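Local coordinates for protein sortase (Actinomyces oris, PDB 5UTT) that probably cleaves surface proteins at their sorting signals and joins the proteins to the cell envelope, as sortase transpeptidases of Gram-positive bacteria do, at residues P18-V23 with Q68-V73; G26-M31 with P46-T51; T115-V120 with L161-H166; D141-L146 with H166-Y171. All blocks are in the same frame, centred on the assembly; numbering follows the deposited sequence.

Contact 1: residues P18-V23 with Q68-V73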
loop_
_atom_site.group_PDB
_atom_site.type_symbol
_atom_site.label_atom_id
_atom_site.label_comp_id
_atom_site.label_asym_id
_atom_site.label_seq_id
_atom_site.Cartn_x
_atom_site.Cartn_y
_atom_site.Cartn_z
ATOM N N PRO A 18 14.650 5.225 5.665
ATOM C CA PRO A 18 14.400 5.083 7.086
ATOM C C PRO A 18 13.296 4.056 7.334
ATOM O O PRO A 18 12.348 3.965 6.546
ATOM C CB PRO A 18 13.970 6.487 7.526
ATOM C CG PRO A 18 14.286 7.390 6.401
ATOM C CD PRO A 18 14.301 6.560 5.160
ATOM N N VAL A 19 13.421 3.284 8.414
ATOM C CA VAL A 19 12.441 2.270 8.736
ATOM C C VAL A 19 11.459 2.869 9.722
ATOM O O VAL A 19 11.859 3.531 10.670
ATOM C CB VAL A 19 13.077 1.003 9.317
ATOM C CG1 VAL A 19 12.001 -0.018 9.671
ATOM C CG2 VAL A 19 14.043 0.388 8.302
ATOM N N MET A 20 10.177 2.669 9.482
ATOM C CA MET A 20 9.179 3.117 10.460
ATOM C C MET A 20 9.170 2.176 11.667
ATOM O O MET A 20 9.247 0.962 11.517
ATOM C CB MET A 20 7.794 3.160 9.826
ATOM C CG MET A 20 7.628 4.143 8.686
ATOM S SD MET A 20 7.856 5.853 9.151
ATOM C CE MET A 20 6.269 6.216 9.901
ATOM N N GLU A 21 9.026 2.748 12.859
ATOM C CA GLU A 21 8.841 1.977 14.091
ATOM C C GLU A 21 7.404 1.473 14.145
ATOM O O GLU A 21 6.503 2.180 13.732
ATOM C CB GLU A 21 9.093 2.870 15.309
ATOM C CG GLU A 21 10.530 3.382 15.373
ATOM C CD GLU A 21 10.880 4.091 16.666
ATOM O OE1 GLU A 21 9.954 4.554 17.393
ATOM O OE2 GLU A 21 12.104 4.183 16.949
ATOM N N GLN A 22 7.208 0.253 14.629
ATOM C CA GLN A 22 5.865 -0.294 14.838
ATOM C C GLN A 22 5.065 0.577 15.791
ATOM O O GLN A 22 5.580 1.058 16.798
ATOM C CB GLN A 22 5.961 -1.724 15.379
ATOM C CG GLN A 22 4.639 -2.426 15.658
ATOM C CD GLN A 22 4.851 -3.910 15.892
ATOM O OE1 GLN A 22 5.976 -4.342 16.140
ATOM N NE2 GLN A 22 3.798 -4.705 15.747
ATOM N N VAL A 23 3.799 0.769 15.471
ATOM C CA VAL A 23 2.883 1.573 16.297
ATOM C C VAL A 23 1.747 0.672 16.801
ATOM O O VAL A 23 1.560 -0.460 16.310
ATOM C CB VAL A 23 2.289 2.791 15.518
ATOM C CG1 VAL A 23 3.375 3.747 15.077
ATOM C CG2 VAL A 23 1.423 2.346 14.330
ATOM N N GLN A 68 5.911 -6.804 7.679
ATOM C CA GLN A 68 7.006 -5.918 8.024
ATOM C C GLN A 68 6.587 -4.448 8.058
ATOM O O GLN A 68 5.497 -4.058 7.565
ATOM C CB GLN A 68 8.214 -6.139 7.098
ATOM C CG GLN A 68 8.942 -7.416 7.402
ATOM C CD GLN A 68 8.120 -8.637 7.141
ATOM O OE1 GLN A 68 7.722 -8.906 6.003
ATOM N NE2 GLN A 68 7.878 -9.411 8.176
ATOM N N GLN A 69 7.411 -3.633 8.708
ATOM C CA GLN A 69 7.141 -2.216 8.804
ATOM C C GLN A 69 7.527 -1.514 7.499
ATOM O O GLN A 69 8.305 -2.030 6.677
ATOM C CB GLN A 69 7.854 -1.587 10.003
ATOM C CG GLN A 69 7.627 -2.276 11.338
ATOM C CD GLN A 69 6.150 -2.500 11.671
ATOM O OE1 GLN A 69 5.281 -1.647 11.394
ATOM N NE2 GLN A 69 5.848 -3.661 12.266
ATOM N N LEU A 70 6.960 -0.326 7.310
ATOM C CA LEU A 70 7.241 0.475 6.134
ATOM C C LEU A 70 8.729 0.848 6.065
ATOM O O LEU A 70 9.331 1.346 7.036
ATOM C CB LEU A 70 6.362 1.718 6.138
ATOM C CG LEU A 70 6.519 2.681 4.973
ATOM C CD1 LEU A 70 6.282 2.015 3.634
ATOM C CD2 LEU A 70 5.568 3.852 5.198
ATOM N N GLY A 71 9.321 0.540 4.924
ATOM C CA GLY A 71 10.760 0.704 4.737
ATOM C C GLY A 71 11.615 -0.481 5.104
ATOM O O GLY A 71 12.794 -0.514 4.715
ATOM N N GLU A 72 11.085 -1.410 5.907
ATOM C CA GLU A 72 11.843 -2.576 6.353
ATOM C C GLU A 72 11.986 -3.624 5.247
ATOM O O GLU A 72 11.078 -3.855 4.414
ATOM C CB GLU A 72 11.169 -3.189 7.590
ATOM C CG GLU A 72 11.867 -4.371 8.216
ATOM C CD GLU A 72 11.210 -4.830 9.505
ATOM O OE1 GLU A 72 9.984 -4.611 9.684
ATOM O OE2 GLU A 72 11.920 -5.465 10.336
ATOM N N VAL A 73 13.158 -4.257 5.205
ATOM C CA VAL A 73 13.304 -5.351 4.313
ATOM C C VAL A 73 12.221 -6.442 4.546
ATOM O O VAL A 73 12.076 -7.033 5.643
ATOM C CB VAL A 73 14.732 -5.965 4.383
ATOM C CG1 VAL A 73 14.754 -7.275 3.641
ATOM C CG2 VAL A 73 15.763 -4.993 3.823
HETATM O O HOH W 1 3.210 -0.328 12.499
#
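Met20 gives the one direct hydrogen bond between 18-23 and 68-73: its backbone N donates to Leu70 O at 2.9 Å, with a straight N-H...O. The acceptor lies at the tip of a type II beta turn from Gln69 to Glu72. Inside that turn Glu72 N bonds back to Gln69 O, and Gln69 N donates to the side-chain oxygen Glu72 OE1 at 2.9 Å, a second clasp within the turn.

Apolar contacts flank the bond. Met20 CG packs on Leu70 CB at 3.7 Å, the two side chains running side by side before bends at chi2 and chi3 carry the sulfur away. Val19 CG1, opposite the backbone N about chi1 (179°), is set against Glu72 CB, 3.9 Å off.

Polar side chains take the other end. The Gln69 amide lies against Gln22, NE2 being 3.7 Å from Gln22 CB, with the two amide planes 27° apart. A water accepts from Val23 N and donates to Gln69 OE1 at 2.7 Å, bridging the segments. Pro18 O bonds to Tyr110. The N-terminal arm is thus pinned to the turn by a single backbone bond and a water, with apolar contacts beside the bond, rather than by sheet pairing.

Contact 2: residues G26-M31 with P46-T51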
loop_
_atom_site.group_PDB
_atom_site.type_symbol
_atom_site.label_atom_id
_atom_site.label_comp_id
_atom_site.label_asym_id
_atom_site.label_seq_id
_atom_site.Cartn_x
_atom_site.Cartn_y
_atom_site.Cartn_z
ATOM N N GLY A 26 -4.578 0.677 15.380
ATOM C CA GLY A 26 -5.401 1.810 15.045
ATOM C C GLY A 26 -4.689 3.151 14.967
ATOM O O GLY A 26 -5.321 4.122 14.609
ATOM N N GLU A 27 -3.380 3.197 15.228
ATOM C CA GLU A 27 -2.621 4.443 15.134
ATOM C C GLU A 27 -2.202 4.635 13.676
ATOM O O GLU A 27 -2.054 3.663 12.928
ATOM C CB GLU A 27 -1.396 4.393 16.021
ATOM C CG GLU A 27 -1.782 4.082 17.459
ATOM C CD GLU A 27 -0.630 4.113 18.437
ATOM O OE1 GLU A 27 0.520 3.744 18.087
ATOM O OE2 GLU A 27 -0.888 4.518 19.590
ATOM N N THR A 28 -2.035 5.888 13.272
ATOM C CA THR A 28 -1.783 6.201 11.849
ATOM C C THR A 28 -0.284 6.078 11.548
ATOM O O THR A 28 0.564 6.520 12.351
ATOM C CB THR A 28 -2.307 7.582 11.486
ATOM O OG1 THR A 28 -3.726 7.633 11.780
ATOM C CG2 THR A 28 -2.099 7.921 10.013
ATOM N N ILE A 29 -0.001 5.465 10.419
ATOM C CA ILE A 29 1.395 5.249 9.932
ATOM C C ILE A 29 1.723 6.308 8.878
ATOM O O ILE A 29 2.872 6.783 8.764
ATOM C CB ILE A 29 1.526 3.857 9.300
ATOM C CG1 ILE A 29 1.109 2.758 10.284
ATOM C CG2 ILE A 29 2.967 3.654 8.795
ATOM C CD1 ILE A 29 1.196 1.342 9.745
ATOM N N GLY A 30 0.743 6.676 8.052
ATOM C CA GLY A 30 1.042 7.577 6.938
ATOM C C GLY A 30 -0.173 7.736 6.059
ATOM O O GLY A 30 -1.295 7.424 6.500
ATOM N N MET A 31 0.054 8.249 4.847
ATOM C CA MET A 31 -1.001 8.331 3.813
ATOM C C MET A 31 -0.604 7.626 2.542
ATOM O O MET A 31 0.625 7.580 2.180
ATOM C CB MET A 31 -1.380 9.778 3.497
ATOM C CG MET A 31 -2.362 10.388 4.470
ATOM S SD MET A 31 -2.556 12.139 4.075
ATOM C CE MET A 31 -4.140 12.400 4.867
ATOM N N PRO A 46 -5.581 7.483 4.553
ATOM C CA PRO A 46 -4.710 7.182 5.722
ATOM C C PRO A 46 -4.412 5.694 5.783
ATOM O O PRO A 46 -5.244 4.875 5.378
ATOM C CB PRO A 46 -5.555 7.597 6.940
ATOM C CG PRO A 46 -6.736 8.274 6.361
ATOM C CD PRO A 46 -6.947 7.821 4.986
ATOM N N ILE A 47 -3.184 5.369 6.214
ATOM C CA ILE A 47 -2.798 4.040 6.554
ATOM C C ILE A 47 -2.661 3.891 8.058
ATOM O O ILE A 47 -1.879 4.617 8.701
ATOM C CB ILE A 47 -1.441 3.659 5.906
ATOM C CG1 ILE A 47 -1.483 3.886 4.379
ATOM C CG2 ILE A 47 -1.157 2.198 6.205
ATOM C CD1 ILE A 47 -0.086 3.834 3.714
ATOM N N MET A 48 -3.367 2.919 8.608
ATOM C CA MET A 48 -3.348 2.666 10.069
ATOM C C MET A 48 -2.931 1.254 10.403
ATOM O O MET A 48 -3.119 0.347 9.590
ATOM C CB MET A 48 -4.722 3.001 10.703
ATOM C CG MET A 48 -5.056 4.450 10.633
ATOM S SD MET A 48 -6.801 4.651 11.053
ATOM C CE MET A 48 -7.081 6.307 10.473
ATOM N N GLU A 49 -2.382 1.040 11.594
ATOM C CA GLU A 49 -2.058 -0.301 12.050
ATOM C C GLU A 49 -3.315 -1.136 12.259
ATOM O O GLU A 49 -4.273 -0.686 12.894
ATOM C CB GLU A 49 -1.197 -0.229 13.312
ATOM C CG GLU A 49 -0.755 -1.565 13.882
ATOM C CD GLU A 49 0.327 -2.260 13.068
ATOM O OE1 GLU A 49 0.735 -1.745 11.993
ATOM O OE2 GLU A 49 0.727 -3.345 13.501
ATOM N N GLY A 50 -3.340 -2.348 11.722
ATOM C CA GLY A 50 -4.477 -3.268 11.961
ATOM C C GLY A 50 -5.478 -3.324 10.846
ATOM O O GLY A 50 -5.595 -2.376 10.023
ATOM N N THR A 51 -6.198 -4.439 10.763
ATOM C CA THR A 51 -7.050 -4.686 9.592
ATOM C C THR A 51 -8.474 -4.984 9.965
ATOM O O THR A 51 -9.222 -5.451 9.124
ATOM C CB THR A 51 -6.582 -5.850 8.734
ATOM O OG1 THR A 51 -6.518 -7.063 9.528
ATOM C CG2 THR A 51 -5.219 -5.500 8.092
#
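Strands 28-31 and 46-49 run antiparallel at 158°, their axes approaching to 4.5 Å, as the two arms of a beta hairpin. Thr28 pairs with Met48 and Met31 with Pro46 at non-hydrogen-bonded positions. Between them Ile29 and Gly30 both face Ile47, a classic beta bulge that shifts the register by one. Ile47 O takes Ile29 N at 2.7 Å and, weakly, Gly30 N at 3.4 Å; Ile47 N returns a bond to Gly30 O at 2.8 Å. Ahead of strand 28-31, Glu27 O takes Glu49 N and Gly26 N donates to Glu49 O, continuing the ladder.

On the face of Thr28, Met31, Pro46 and Met48, the Thr28 hydroxyl OG1 sits 3.6 Å from Met48 CG, and the extended methionine carries SD to 3.9 Å from Gly26 O. Ile47 points to the other face, where CG2 lies 4.3 Å from Ile29 CD1; Phe76 of strand 74-79 touches both isoleucines. Ile29 CD1 also lies 3.8 Å from Glu49 OE1. A bend at chi2, 73°, folds the Glu49 carboxylate back, and its OE1 bonds to His63 ND1. The bulge therefore makes one carbonyl serve two N-H groups, unequally, while Ile29 sets its terminal methyl beside a carboxylate whose charge is probably eased by His63.

Contact 3: residues T115-V120 with L161-H166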
loop_
_atom_site.group_PDB
_atom_site.type_symbol
_atom_site.label_atom_id
_atom_site.label_comp_id
_atom_site.label_asym_id
_atom_site.label_seq_id
_atom_site.Cartn_x
_atom_site.Cartn_y
_atom_site.Cartn_z
ATOM N N THR A 115 5.091 -4.296 -9.646
ATOM C CA THR A 115 5.786 -5.415 -10.297
ATOM C C THR A 115 4.768 -6.352 -10.935
ATOM O O THR A 115 5.081 -7.111 -11.863
ATOM C CB THR A 115 6.682 -6.186 -9.309
ATOM O OG1 THR A 115 5.886 -6.665 -8.211
ATOM C CG2 THR A 115 7.811 -5.310 -8.841
ATOM N N GLY A 116 3.531 -6.324 -10.449
ATOM C CA GLY A 116 2.528 -7.237 -10.963
ATOM C C GLY A 116 1.294 -7.266 -10.057
ATOM O O GLY A 116 1.304 -6.679 -8.966
ATOM N N HIS A 117 0.245 -7.946 -10.519
ATOM C CA HIS A 117 -0.925 -8.223 -9.686
ATOM C C HIS A 117 -1.288 -9.697 -9.711
ATOM O O HIS A 117 -0.853 -10.454 -10.609
ATOM C CB HIS A 117 -2.126 -7.362 -10.106
ATOM C CG HIS A 117 -2.908 -7.916 -11.253
ATOM N ND1 HIS A 117 -2.562 -7.703 -12.563
ATOM C CD2 HIS A 117 -4.054 -8.635 -11.276
ATOM C CE1 HIS A 117 -3.445 -8.300 -13.350
ATOM N NE2 HIS A 117 -4.368 -8.859 -12.588
ATOM N N GLU A 118 -2.036 -10.116 -8.702
ATOM C CA GLU A 118 -2.512 -11.479 -8.575
ATOM C C GLU A 118 -3.980 -11.453 -8.236
ATOM O O GLU A 118 -4.407 -10.581 -7.541
ATOM C CB GLU A 118 -1.772 -12.163 -7.444
ATOM C CG GLU A 118 -0.304 -12.344 -7.751
ATOM C CD GLU A 118 0.556 -12.360 -6.553
ATOM O OE1 GLU A 118 0.074 -12.093 -5.423
ATOM O OE2 GLU A 118 1.768 -12.626 -6.771
ATOM N N LEU A 119 -4.716 -12.440 -8.737
ATOM C CA LEU A 119 -6.037 -12.788 -8.217
ATOM C C LEU A 119 -5.950 -14.141 -7.500
ATOM O O LEU A 119 -5.589 -15.151 -8.138
ATOM C CB LEU A 119 -7.073 -12.917 -9.336
ATOM C CG LEU A 119 -7.824 -11.635 -9.650
ATOM C CD1 LEU A 119 -8.778 -11.834 -10.817
ATOM C CD2 LEU A 119 -8.585 -11.137 -8.417
ATOM N N VAL A 120 -6.261 -14.146 -6.215
ATOM C CA VAL A 120 -6.116 -15.321 -5.326
ATOM C C VAL A 120 -7.321 -15.572 -4.444
ATOM O O VAL A 120 -8.133 -14.662 -4.213
ATOM C CB VAL A 120 -4.866 -15.247 -4.425
ATOM C CG1 VAL A 120 -3.617 -15.257 -5.298
ATOM C CG2 VAL A 120 -4.854 -14.028 -3.533
ATOM N N LEU A 161 -12.871 -13.698 -4.198
ATOM C CA LEU A 161 -11.438 -13.628 -4.531
ATOM C C LEU A 161 -10.833 -12.361 -3.928
ATOM O O LEU A 161 -11.515 -11.515 -3.396
ATOM C CB LEU A 161 -11.234 -13.635 -6.034
ATOM C CG LEU A 161 -11.586 -14.894 -6.849
ATOM C CD1 LEU A 161 -11.257 -14.760 -8.335
ATOM C CD2 LEU A 161 -10.929 -16.089 -6.221
ATOM N N ARG A 162 -9.507 -12.255 -4.031
ATOM C CA ARG A 162 -8.804 -11.055 -3.565
ATOM C C ARG A 162 -7.866 -10.550 -4.663
ATOM O O ARG A 162 -7.028 -11.307 -5.162
ATOM C CB ARG A 162 -8.014 -11.341 -2.264
ATOM C CG ARG A 162 -8.835 -11.920 -1.121
ATOM C CD ARG A 162 -9.789 -10.880 -0.582
ATOM N NE ARG A 162 -10.477 -11.322 0.648
ATOM C CZ ARG A 162 -11.647 -11.924 0.630
ATOM N NH1 ARG A 162 -12.221 -12.196 -0.556
ATOM N NH2 ARG A 162 -12.242 -12.279 1.773
ATOM N N TRP A 163 -7.989 -9.278 -5.014
ATOM C CA TRP A 163 -7.061 -8.635 -5.944
ATOM C C TRP A 163 -5.863 -8.095 -5.165
ATOM O O TRP A 163 -5.984 -7.287 -4.239
ATOM C CB TRP A 163 -7.767 -7.529 -6.718
ATOM C CG TRP A 163 -6.971 -7.016 -7.869
ATOM C CD1 TRP A 163 -5.775 -6.330 -7.840
ATOM C CD2 TRP A 163 -7.381 -7.034 -9.230
ATOM N NE1 TRP A 163 -5.411 -5.957 -9.118
ATOM C CE2 TRP A 163 -6.380 -6.407 -9.988
ATOM C CE3 TRP A 163 -8.489 -7.577 -9.897
ATOM C CZ2 TRP A 163 -6.476 -6.297 -11.353
ATOM C CZ3 TRP A 163 -8.575 -7.465 -11.245
ATOM C CH2 TRP A 163 -7.580 -6.820 -11.965
ATOM N N ILE A 164 -4.670 -8.531 -5.583
ATOM C CA ILE A 164 -3.422 -8.240 -4.881
ATOM C C ILE A 164 -2.502 -7.474 -5.826
ATOM O O ILE A 164 -2.313 -7.878 -6.946
ATOM C CB ILE A 164 -2.657 -9.510 -4.505
ATOM C CG1 ILE A 164 -3.577 -10.540 -3.849
ATOM C CG2 ILE A 164 -1.433 -9.178 -3.634
ATOM C CD1 ILE A 164 -4.171 -10.066 -2.547
ATOM N N VAL A 165 -1.958 -6.351 -5.360
ATOM C CA VAL A 165 -0.924 -5.622 -6.124
ATOM C C VAL A 165 0.383 -5.603 -5.351
ATOM O O VAL A 165 0.425 -5.190 -4.210
ATOM C CB VAL A 165 -1.343 -4.175 -6.487
ATOM C CG1 VAL A 165 -0.214 -3.380 -7.179
ATOM C CG2 VAL A 165 -2.535 -4.214 -7.387
ATOM N N HIS A 166 1.454 -6.003 -6.027
ATOM C CA HIS A 166 2.809 -5.896 -5.447
ATOM C C HIS A 166 3.625 -4.753 -6.082
ATOM O O HIS A 166 3.591 -4.574 -7.293
ATOM C CB HIS A 166 3.581 -7.215 -5.666
ATOM C CG HIS A 166 3.043 -8.372 -4.895
ATOM N ND1 HIS A 166 2.701 -9.577 -5.476
ATOM C CD2 HIS A 166 2.706 -8.478 -3.592
ATOM C CE1 HIS A 166 2.237 -10.390 -4.545
ATOM N NE2 HIS A 166 2.214 -9.739 -3.398
#
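Trp163 and His117 lie with nearly parallel rings across two antiparallel strands of the sortase beta-sheet, 115-120 and 161-166. From CB, which touches Leu119 CD2 at 4.1 Å, the Trp163 side chain leaves with CG anti to the backbone N (chi1 -168°), swinging the indole along the sheet surface. Different atoms of the ring system then meet different neighbours: CE3 has Leu119 CD2 at 3.9 Å, and NE1 lies near His117 CB and CD2. Farther out CZ2 lies over one face of the imidazole, toward its rim, 3.4 Å from His117 CD2, with CE2 beside it, and at the tip CH2 still approaches His117 NE2. The planes of the His117 ring and the six-membered ring of Trp163 are 8° apart but slid so that they barely overlap, with centroids 4.5 Å apart. His150 adds an edge-to-face contact to the indole.

Beneath these rings runs a regular ladder: Gly116, Glu118 and Val120 pair with His166, Ile164 and Arg162, and Glu118 and Ile164 exchange bonds in both directions, Ile164 N reaching Glu118 O at 2.8 Å. At one end Thr115 N adds a bond to His166 O.

On the opposite face Val120 CG2 packs on Ile164 CG1 at 3.7 Å. The Glu118 carboxylate stands at 80° to the imidazole of His166, whose NE2 is bonded to Val127 O. Arg162 NH1 turns back to Leu161 O and Asn159 O. One face of this strand pair is thus aromatic and aliphatic, while the other mixes hydrocarbon with the Glu118 carboxylate and the His166 imidazole.

Contact 4: residues D141-L146 with H166-Y171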
loop_
_atom_site.group_PDB
_atom_site.type_symbol
_atom_site.label_atom_id
_atom_site.label_comp_id
_atom_site.label_asym_id
_atom_site.label_seq_id
_atom_site.Cartn_x
_atom_site.Cartn_y
_atom_site.Cartn_z
ATOM N N ASP A 141 14.586 -7.488 -0.700
ATOM C CA ASP A 141 14.030 -6.244 -1.204
ATOM C C ASP A 141 12.900 -5.744 -0.303
ATOM O O ASP A 141 12.503 -6.419 0.624
ATOM C CB ASP A 141 13.500 -6.458 -2.618
ATOM C CG ASP A 141 14.611 -6.688 -3.625
ATOM O OD1 ASP A 141 15.668 -6.033 -3.494
ATOM O OD2 ASP A 141 14.415 -7.499 -4.557
ATOM N N ARG A 142 12.482 -4.527 -0.562
ATOM C CA ARG A 142 11.412 -3.899 0.192
ATOM C C ARG A 142 10.199 -3.807 -0.724
ATOM O O ARG A 142 10.274 -3.204 -1.811
ATOM C CB ARG A 142 11.879 -2.528 0.613
ATOM C CG ARG A 142 13.042 -2.505 1.570
ATOM C CD ARG A 142 13.623 -1.108 1.684
ATOM N NE ARG A 142 14.614 -1.090 2.736
ATOM C CZ ARG A 142 15.863 -1.527 2.611
ATOM N NH1 ARG A 142 16.319 -1.982 1.435
ATOM N NH2 ARG A 142 16.670 -1.484 3.670
ATOM N N TYR A 143 9.079 -4.415 -0.304
ATOM C CA TYR A 143 7.832 -4.368 -1.076
ATOM C C TYR A 143 6.739 -3.697 -0.283
ATOM O O TYR A 143 6.796 -3.633 0.966
ATOM C CB TYR A 143 7.317 -5.760 -1.431
ATOM C CG TYR A 143 7.979 -6.391 -2.616
ATOM C CD1 TYR A 143 7.438 -6.253 -3.873
ATOM C CD2 TYR A 143 9.184 -7.055 -2.483
ATOM C CE1 TYR A 143 8.037 -6.816 -4.978
ATOM C CE2 TYR A 143 9.802 -7.630 -3.575
ATOM C CZ TYR A 143 9.224 -7.482 -4.832
ATOM O OH TYR A 143 9.788 -8.013 -5.953
ATOM N N ILE A 144 5.749 -3.242 -1.033
ATOM C CA ILE A 144 4.393 -2.923 -0.470
ATOM C C ILE A 144 3.427 -3.868 -1.177
ATOM O O ILE A 144 3.636 -4.210 -2.343
ATOM C CB ILE A 144 3.998 -1.425 -0.590
ATOM C CG1 ILE A 144 2.713 -1.093 0.238
ATOM C CG2 ILE A 144 3.723 -0.980 -2.021
ATOM C CD1 ILE A 144 2.340 0.357 0.327
ATOM N N THR A 145 2.362 -4.267 -0.479
ATOM C CA THR A 145 1.369 -5.114 -1.060
ATOM C C THR A 145 0.032 -4.489 -0.708
ATOM O O THR A 145 -0.187 -4.179 0.447
ATOM C CB THR A 145 1.424 -6.551 -0.517
ATOM O OG1 THR A 145 2.678 -7.160 -0.919
ATOM C CG2 THR A 145 0.337 -7.397 -1.113
ATOM N N LEU A 146 -0.796 -4.305 -1.720
ATOM C CA LEU A 146 -2.192 -3.834 -1.504
ATOM C C LEU A 146 -3.126 -4.970 -1.769
ATOM O O LEU A 146 -3.038 -5.581 -2.869
ATOM C CB LEU A 146 -2.529 -2.670 -2.429
ATOM C CG LEU A 146 -2.268 -1.219 -1.971
ATOM C CD1 LEU A 146 -0.841 -0.997 -1.616
ATOM C CD2 LEU A 146 -2.704 -0.216 -3.038
ATOM N N HIS A 166 1.454 -6.003 -6.027
ATOM C CA HIS A 166 2.809 -5.896 -5.447
ATOM C C HIS A 166 3.625 -4.753 -6.082
ATOM O O HIS A 166 3.591 -4.574 -7.293
ATOM C CB HIS A 166 3.581 -7.215 -5.666
ATOM C CG HIS A 166 3.043 -8.372 -4.895
ATOM N ND1 HIS A 166 2.701 -9.577 -5.476
ATOM C CD2 HIS A 166 2.706 -8.478 -3.592
ATOM C CE1 HIS A 166 2.237 -10.390 -4.545
ATOM N NE2 HIS A 166 2.214 -9.739 -3.398
ATOM N N ALA A 167 4.356 -4.003 -5.263
ATOM C CA ALA A 167 5.229 -2.924 -5.730
ATOM C C ALA A 167 6.571 -2.998 -4.990
ATOM O O ALA A 167 6.624 -3.160 -3.777
ATOM C CB ALA A 167 4.581 -1.543 -5.581
ATOM N N LYS A 168 7.645 -2.955 -5.776
ATOM C CA LYS A 168 9.012 -2.983 -5.248
ATOM C C LYS A 168 9.543 -1.562 -4.993
ATOM O O LYS A 168 9.322 -0.656 -5.794
ATOM C CB LYS A 168 9.905 -3.725 -6.244
ATOM C CG LYS A 168 11.336 -3.901 -5.762
ATOM C CD LYS A 168 12.106 -4.868 -6.664
ATOM C CE LYS A 168 13.583 -4.781 -6.370
ATOM N NZ LYS A 168 14.390 -5.831 -7.049
ATOM N N PHE A 169 10.256 -1.381 -3.894
ATOM C CA PHE A 169 10.787 -0.078 -3.530
ATOM C C PHE A 169 11.656 0.508 -4.632
ATOM O O PHE A 169 12.522 -0.222 -5.185
ATOM C CB PHE A 169 11.539 -0.189 -2.202
ATOM C CG PHE A 169 12.092 1.117 -1.696
ATOM C CD1 PHE A 169 11.270 2.092 -1.138
ATOM C CD2 PHE A 169 13.428 1.380 -1.798
ATOM C CE1 PHE A 169 11.785 3.300 -0.697
ATOM C CE2 PHE A 169 13.947 2.564 -1.360
ATOM C CZ PHE A 169 13.128 3.534 -0.821
ATOM N N ALA A 170 11.446 1.785 -4.970
ATOM C CA ALA A 170 12.196 2.458 -6.021
ATOM C C ALA A 170 13.123 3.519 -5.458
ATOM O O ALA A 170 14.340 3.450 -5.659
ATOM C CB ALA A 170 11.258 3.078 -7.053
ATOM N N TYR A 171 12.573 4.484 -4.739
ATOM C CA TYR A 171 13.397 5.506 -4.091
ATOM C C TYR A 171 12.635 6.119 -2.939
ATOM O O TYR A 171 11.436 5.848 -2.766
ATOM C CB TYR A 171 13.781 6.594 -5.098
ATOM C CG TYR A 171 12.622 7.359 -5.677
ATOM C CD1 TYR A 171 12.142 8.503 -5.033
ATOM C CD2 TYR A 171 12.007 6.954 -6.848
ATOM C CE1 TYR A 171 11.096 9.219 -5.557
ATOM C CE2 TYR A 171 10.948 7.672 -7.380
ATOM C CZ TYR A 171 10.507 8.801 -6.709
ATOM O OH TYR A 171 9.463 9.522 -7.194
#
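This beta hairpin of the sortase fold joins strands 142-150 and 161-174 as antiparallel neighbours, and Tyr143, Ile144 and Thr145 face Lys168, Ala167 and His166 across it. Ile144 and Ala167 form the hydrogen-bonded pair: Ile144 N reaches Ala167 O at 2.9 Å and Ala167 N returns to Ile144 O at 3.0 Å. Farther along, Phe169 N bonds to Arg142 O at 2.8 Å. Below the pair, Ile144 CG2 touches Ala167 CB, on the face that Phe112 and Ile101 cover.

On the other face Lys168 extends fully, with CG anti to its N (chi1 -176°), across the Tyr143 ring. Its CB makes an off-centre CH-pi contact, 4.3 Å from the ring centroid, and CD comes near the phenol OH. That course delivers the ammonium to Asp141.

Arg142 sends its guanidinium elsewhere, NE bonding to Gly71 O, while its CB packs on Phe169 CB at 3.7 Å. Thr145 OG1 lies at the edge of the His166 ring, close to its plane, and is hydrogen-bonded to Asn75 OD1. At the end of the lysine, NZ closes a salt bridge to Asp141 OD2 at 3.0 Å, approaching from 61° above the carboxylate plane.

Contacts 2, 3 and 4 are strand pairings in one sheet, while contact 1 ties an N-terminal arm to a turn outside regular strand structure. All four are partly buried. Contact 4 lies nearest the chain's centre, about 8 Å centre to centre, and pairs aliphatic packing with a salt bridge; contact 1 lies farthest, about 13 Å, held by one backbone bond and a water. Contacts 3 and 4 share His166 and strand 161-174, lying on its two flanks, and contact 3 carries a slid-apart aromatic pair. Contact 2, a bulged backbone ladder, sits across the chain's centre from both, its middle about 21 Å from that of contact 3. Contact 1 touches contacts 2 and 4.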